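Local coordinates for protein cellulase CEL9M (Clostridium cellulolyticum, PDB 1IA6) that probably hydrolyses internal beta-1,4-glucosidic linkages in cellulose and related beta-glucans, as an endoglucanase catalytic module of glycoside hydrolase family 9, at residues A[78-83]-A[317-322]; A[107-112]-A[185-190]. All coordinates share one frame; numbering follows the deposited sequence.

Contact 1. Residues A[78-83]-A[317-322]; sequences LYEFKE and MLVYCK
The backbones of Glu-80 and Val-319 come nearest at 7.0 Å between their CA atoms, where helices 64-80 and 82-87 face helix 306-323. Lys-322 bridges this gap: its chain bends at chi3 (61°) and brings NZ between two oxygens of one residue. NZ donates to Glu-80 OE1 at 2.7 Å, a salt bridge that meets the oxygen nearly along its C-O axis, and to the backbone Glu-80 O at 2.9 Å, in the carbonyl plane on a lone pair. The other carboxylate oxygen, OE2, accepts from the indole NE1 of Trp-76, so both carboxylate oxygens are engaged, which should restrain rotation of the group about chi3. Beside the ion pair, the Phe-81 ring has CB of Glu-80 over the centre of one face. Its far end reaches helix 306-323, with Phe-81 CE2 3.9 Å from Val-319 CG2 and CE1 3.8 Å from Lys-322 CD. Leu-318 O lies at the ring edge, 3.9 Å from Phe-81 CZ, while Ala-424 and Lys-428 of helix 413-429 also touch the ring. One ammonium thus satisfies a carboxylate oxygen and a backbone carbonyl, and charge pairing and apolar contact together join helices far apart in sequence within the helical barrel.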
loop_
_atom_site.group_PDB
_atom_site.type_symbol
_atom_site.label_atom_id
_atom_site.label_comp_id
_atom_site.label_asym_id
_atom_site.label_seq_id
_atom_site.Cartn_x
_atom_site.Cartn_y
_atom_site.Cartn_z
ATOM N N LEU A 78 3.198 1.811 11.101
ATOM C CA LEU A 78 3.893 2.674 12.052
ATOM C C LEU A 78 3.121 2.775 13.366
ATOM O O LEU A 78 3.708 2.783 14.448
ATOM C CB LEU A 78 4.078 4.071 11.456
ATOM C CG LEU A 78 4.858 5.092 12.295
ATOM C CD1 LEU A 78 6.270 4.582 12.550
ATOM C CD2 LEU A 78 4.897 6.420 11.560
ATOM N N TYR A 79 1.800 2.852 13.261
ATOM C CA TYR A 79 0.937 2.957 14.430
ATOM C C TYR A 79 0.985 1.714 15.317
ATOM O O TYR A 79 1.070 1.818 16.540
ATOM C CB TYR A 79 -0.511 3.204 13.991
ATOM C CG TYR A 79 -1.482 3.368 15.142
ATOM C CD1 TYR A 79 -1.542 4.556 15.868
ATOM C CD2 TYR A 79 -2.338 2.330 15.507
ATOM C CE1 TYR A 79 -2.436 4.709 16.930
ATOM C CE2 TYR A 79 -3.232 2.470 16.564
ATOM C CZ TYR A 79 -3.276 3.661 17.268
ATOM O OH TYR A 79 -4.170 3.806 18.304
ATOM N N GLU A 80 0.933 0.539 14.699
ATOM C CA GLU A 80 0.937 -0.720 15.444
ATOM C C GLU A 80 2.311 -1.222 15.883
ATOM O O GLU A 80 2.431 -1.858 16.932
ATOM C CB GLU A 80 0.272 -1.826 14.618
ATOM C CG GLU A 80 -1.173 -1.560 14.209
ATOM C CD GLU A 80 -2.161 -1.660 15.363
ATOM O OE1 GLU A 80 -1.794 -2.174 16.441
ATOM O OE2 GLU A 80 -3.320 -1.235 15.181
ATOM N N PHE A 81 3.340 -0.956 15.082
ATOM C CA PHE A 81 4.685 -1.435 15.395
ATOM C C PHE A 81 5.728 -0.324 15.473
ATOM O O PHE A 81 6.860 -0.497 15.023
ATOM C CB PHE A 81 5.124 -2.464 14.345
ATOM C CG PHE A 81 4.170 -3.618 14.185
ATOM C CD1 PHE A 81 3.935 -4.498 15.238
ATOM C CD2 PHE A 81 3.499 -3.820 12.980
ATOM C CE1 PHE A 81 3.044 -5.565 15.095
ATOM C CE2 PHE A 81 2.606 -4.885 12.828
ATOM C CZ PHE A 81 2.379 -5.757 13.889
ATOM N N LYS A 82 5.351 0.804 16.063
ATOM C CA LYS A 82 6.251 1.942 16.184
ATOM C C LYS A 82 7.625 1.592 16.750
ATOM O O LYS A 82 8.639 2.110 16.282
ATOM C CB LYS A 82 5.606 3.026 17.048
ATOM C CG LYS A 82 6.490 4.240 17.267
ATOM C CD LYS A 82 5.794 5.270 18.138
ATOM C CE LYS A 82 6.758 6.361 18.574
ATOM N NZ LYS A 82 7.418 6.997 17.405
ATOM N N GLU A 83 7.655 0.720 17.755
ATOM C CA GLU A 83 8.911 0.315 18.386
ATOM C C GLU A 83 9.902 -0.256 17.384
ATOM O O GLU A 83 11.107 -0.022 17.486
ATOM C CB GLU A 83 8.655 -0.729 19.479
ATOM C CG GLU A 83 7.892 -0.215 20.691
ATOM C CD GLU A 83 6.524 0.335 20.335
ATOM O OE1 GLU A 83 5.744 -0.379 19.665
ATOM O OE2 GLU A 83 6.228 1.484 20.733
ATOM N N MET A 317 -2.220 -10.913 10.363
ATOM C CA MET A 317 -2.073 -11.921 11.406
ATOM C C MET A 317 -1.153 -11.439 12.525
ATOM O O MET A 317 -1.401 -11.717 13.697
ATOM C CB MET A 317 -1.522 -13.224 10.824
ATOM C CG MET A 317 -2.460 -13.909 9.855
ATOM S SD MET A 317 -1.755 -15.446 9.237
ATOM C CE MET A 317 -3.246 -16.294 8.683
ATOM N N LEU A 318 -0.092 -10.717 12.175
ATOM C CA LEU A 318 0.829 -10.223 13.200
ATOM C C LEU A 318 0.225 -9.099 14.037
ATOM O O LEU A 318 0.542 -8.961 15.220
ATOM C CB LEU A 318 2.148 -9.761 12.569
ATOM C CG LEU A 318 3.003 -10.880 11.967
ATOM C CD1 LEU A 318 4.354 -10.319 11.561
ATOM C CD2 LEU A 318 3.182 -12.004 12.980
ATOM N N VAL A 319 -0.640 -8.288 13.434
ATOM C CA VAL A 319 -1.283 -7.214 14.186
ATOM C C VAL A 319 -2.222 -7.885 15.186
ATOM O O VAL A 319 -2.299 -7.493 16.351
ATOM C CB VAL A 319 -2.091 -6.280 13.260
ATOM C CG1 VAL A 319 -2.857 -5.254 14.086
ATOM C CG2 VAL A 319 -1.150 -5.577 12.297
ATOM N N TYR A 320 -2.924 -8.914 14.720
ATOM C CA TYR A 320 -3.845 -9.669 15.559
ATOM C C TYR A 320 -3.095 -10.302 16.733
ATOM O O TYR A 320 -3.596 -10.327 17.859
ATOM C CB TYR A 320 -4.517 -10.768 14.732
ATOM C CG TYR A 320 -5.431 -11.673 15.520
ATOM C CD1 TYR A 320 -6.701 -11.249 15.905
ATOM C CD2 TYR A 320 -5.026 -12.957 15.883
ATOM C CE1 TYR A 320 -7.551 -12.086 16.631
ATOM C CE2 TYR A 320 -5.866 -13.800 16.608
ATOM C CZ TYR A 320 -7.127 -13.358 16.976
ATOM O OH TYR A 320 -7.967 -14.194 17.681
ATOM N N CYS A 321 -1.893 -10.807 16.468
ATOM C CA CYS A 321 -1.093 -11.459 17.506
ATOM C C CYS A 321 -0.631 -10.559 18.650
ATOM O O CYS A 321 -0.181 -11.054 19.684
ATOM C CB CYS A 321 0.119 -12.155 16.881
ATOM S SG CYS A 321 -0.305 -13.690 16.030
ATOM N N LYS A 322 -0.733 -9.247 18.473
ATOM C CA LYS A 322 -0.333 -8.327 19.532
ATOM C C LYS A 322 -1.184 -8.577 20.774
ATOM O O LYS A 322 -0.667 -8.627 21.892
ATOM C CB LYS A 322 -0.511 -6.874 19.085
ATOM C CG LYS A 322 0.493 -6.413 18.041
ATOM C CD LYS A 322 0.232 -4.973 17.618
ATOM C CE LYS A 322 0.345 -4.010 18.795
ATOM N NZ LYS A 322 0.063 -2.604 18.384
#

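Contact 2. Residues A[107-112]-A[185-190]; sequences KSHPNS and KELYAM
His-109 NE2 donates to Glu-186 OE1 at 2.8 Å, with an N-H...O angle of 145°, tying the loop after helix 91-107 to helix 174-193. The acceptor lies close to the imidazole plane but is approached on its anti side, 29° out of the carboxylate plane; ring and carboxylate are turned 74° against each other. CG of His-109 stands opposite its own backbone N, which carries the ring across to the helix. At the other nitrogen, ND1 is hydrogen-bonded to Thr-114 O, so both ring nitrogens are engaged and the ring's rotation is fixed. Leu-187 CD2 sits over one ring face, 3.9 Å from the centroid, in a CH-pi contact. Met-190 SD approaches the same ring obliquely, 4.0 Å from His-109 CE1, and also lies 3.6 Å from the backbone Ser-112 O. That carbonyl receives a hydrogen bond from a water, which donates to Glu-186 O as well, at 3.0 Å from each oxygen. Leu-187 also touches Phe-115 of strand 115-119 and helix 152-169. With one nitrogen bonded to a carboxylate and the other to a carbonyl, the ring is consistent with a doubly protonated, positively charged imidazolium, which a charged Glu-186 would probably stabilise.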
loop_
_atom_site.group_PDB
_atom_site.type_symbol
_atom_site.label_atom_id
_atom_site.label_comp_id
_atom_site.label_asym_id
_atom_site.label_seq_id
_atom_site.Cartn_x
_atom_site.Cartn_y
_atom_site.Cartn_z
ATOM N N LYS A 107 -3.458 18.779 -0.874
ATOM C CA LYS A 107 -3.483 19.653 -2.045
ATOM C C LYS A 107 -4.608 19.251 -3.002
ATOM O O LYS A 107 -5.175 20.094 -3.703
ATOM C CB LYS A 107 -2.133 19.595 -2.771
ATOM C CG LYS A 107 -0.993 20.191 -1.954
ATOM C CD LYS A 107 0.373 19.860 -2.536
ATOM C CE LYS A 107 0.579 20.478 -3.906
ATOM N NZ LYS A 107 1.954 20.196 -4.409
ATOM N N SER A 108 -4.934 17.964 -3.016
ATOM C CA SER A 108 -5.982 17.443 -3.888
ATOM C C SER A 108 -7.394 17.691 -3.352
ATOM O O SER A 108 -8.370 17.311 -3.989
ATOM C CB SER A 108 -5.784 15.936 -4.103
ATOM O OG SER A 108 -4.514 15.658 -4.673
ATOM N N HIS A 109 -7.492 18.326 -2.186
ATOM C CA HIS A 109 -8.777 18.627 -1.548
ATOM C C HIS A 109 -8.873 20.153 -1.403
ATOM O O HIS A 109 -8.741 20.691 -0.301
ATOM C CB HIS A 109 -8.821 17.945 -0.171
ATOM C CG HIS A 109 -10.140 18.046 0.534
ATOM N ND1 HIS A 109 -11.335 17.705 -0.062
ATOM C CD2 HIS A 109 -10.445 18.401 1.807
ATOM C CE1 HIS A 109 -12.319 17.844 0.810
ATOM N NE2 HIS A 109 -11.804 18.264 1.951
ATOM N N PRO A 110 -9.096 20.865 -2.524
ATOM C CA PRO A 110 -9.205 22.331 -2.574
ATOM C C PRO A 110 -10.314 22.957 -1.728
ATOM O O PRO A 110 -10.153 24.064 -1.214
ATOM C CB PRO A 110 -9.374 22.611 -4.067
ATOM C CG PRO A 110 -10.088 21.398 -4.553
ATOM C CD PRO A 110 -9.338 20.288 -3.859
ATOM N N ASN A 111 -11.438 22.261 -1.605
ATOM C CA ASN A 111 -12.552 22.737 -0.791
ATOM C C ASN A 111 -13.156 21.536 -0.071
ATOM O O ASN A 111 -12.759 20.400 -0.323
ATOM C CB ASN A 111 -13.600 23.462 -1.647
ATOM C CG ASN A 111 -14.133 22.610 -2.776
ATOM O OD1 ASN A 111 -14.735 21.562 -2.551
ATOM N ND2 ASN A 111 -13.919 23.063 -4.006
ATOM N N SER A 112 -14.112 21.780 0.819
ATOM C CA SER A 112 -14.711 20.704 1.605
ATOM C C SER A 112 -15.444 19.594 0.854
ATOM O O SER A 112 -15.603 18.500 1.390
ATOM C CB SER A 112 -15.654 21.291 2.659
ATOM O OG SER A 112 -16.796 21.869 2.053
ATOM N N LYS A 185 -11.982 13.999 8.175
ATOM C CA LYS A 185 -13.392 14.051 8.540
ATOM C C LYS A 185 -14.242 14.435 7.343
ATOM O O LYS A 185 -15.326 13.888 7.139
ATOM C CB LYS A 185 -13.624 15.065 9.662
ATOM C CG LYS A 185 -13.117 14.630 11.022
ATOM C CD LYS A 185 -13.333 15.736 12.044
ATOM C CE LYS A 185 -12.855 15.327 13.425
ATOM N NZ LYS A 185 -13.030 16.439 14.409
ATOM N N GLU A 186 -13.744 15.380 6.553
ATOM C CA GLU A 186 -14.477 15.846 5.380
ATOM C C GLU A 186 -14.545 14.810 4.265
ATOM O O GLU A 186 -15.582 14.654 3.624
ATOM C CB GLU A 186 -13.852 17.135 4.846
ATOM C CG GLU A 186 -13.770 18.246 5.880
ATOM C CD GLU A 186 -13.246 19.543 5.298
ATOM O OE1 GLU A 186 -12.360 19.486 4.418
ATOM O OE2 GLU A 186 -13.710 20.618 5.729
ATOM N N LEU A 187 -13.446 14.102 4.027
ATOM C CA LEU A 187 -13.426 13.090 2.976
ATOM C C LEU A 187 -14.355 11.934 3.340
ATOM O O LEU A 187 -15.029 11.367 2.478
ATOM C CB LEU A 187 -11.999 12.576 2.756
ATOM C CG LEU A 187 -10.981 13.599 2.240
ATOM C CD1 LEU A 187 -9.626 12.923 2.080
ATOM C CD2 LEU A 187 -11.437 14.180 0.910
ATOM N N TYR A 188 -14.393 11.596 4.624
ATOM C CA TYR A 188 -15.262 10.525 5.103
ATOM C C TYR A 188 -16.711 10.955 4.888
ATOM O O TYR A 188 -17.537 10.175 4.417
ATOM C CB TYR A 188 -15.018 10.265 6.590
ATOM C CG TYR A 188 -16.003 9.301 7.213
ATOM C CD1 TYR A 188 -15.902 7.926 6.996
ATOM C CD2 TYR A 188 -17.037 9.768 8.020
ATOM C CE1 TYR A 188 -16.809 7.037 7.576
ATOM C CE2 TYR A 188 -17.950 8.892 8.602
ATOM C CZ TYR A 188 -17.830 7.531 8.377
ATOM O OH TYR A 188 -18.730 6.669 8.955
ATOM N N ALA A 189 -17.007 12.208 5.230
ATOM C CA ALA A 189 -18.350 12.755 5.070
ATOM C C ALA A 189 -18.788 12.654 3.613
ATOM O O ALA A 189 -19.918 12.256 3.321
ATOM C CB ALA A 189 -18.380 14.209 5.532
ATOM N N MET A 190 -17.895 13.027 2.700
ATOM C CA MET A 190 -18.188 12.953 1.269
ATOM C C MET A 190 -18.483 11.511 0.874
ATOM O O MET A 190 -19.419 11.237 0.120
ATOM C CB MET A 190 -16.993 13.439 0.446
ATOM C CG MET A 190 -16.719 14.930 0.509
ATOM S SD MET A 190 -15.182 15.334 -0.369
ATOM C CE MET A 190 -15.597 14.832 -2.033
HETATM O O HOH W 1 -17.354 17.086 3.394
#

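Contacts 1 and 2 fasten separate parts of the helical family 9 module: their centres are 29 Å apart and their nearest atoms about 15 Å, so neither touches the other. In sequence, both segments of contact 2 fall between those of contact 1. Helix 152-169 is a shared neighbour, meeting Leu-78 and Tyr-79 of contact 1 and Leu-187 and Tyr-188 of contact 2; helix 91-107 likewise packs on Leu-78 and leads into the 107-112 loop. Contact 1 is buried, and away from the annotated metal and predicted active sites. Contact 2 is at the surface, with the Leu-187 side chain about 11 Å from that of calcium-binding Asp-212.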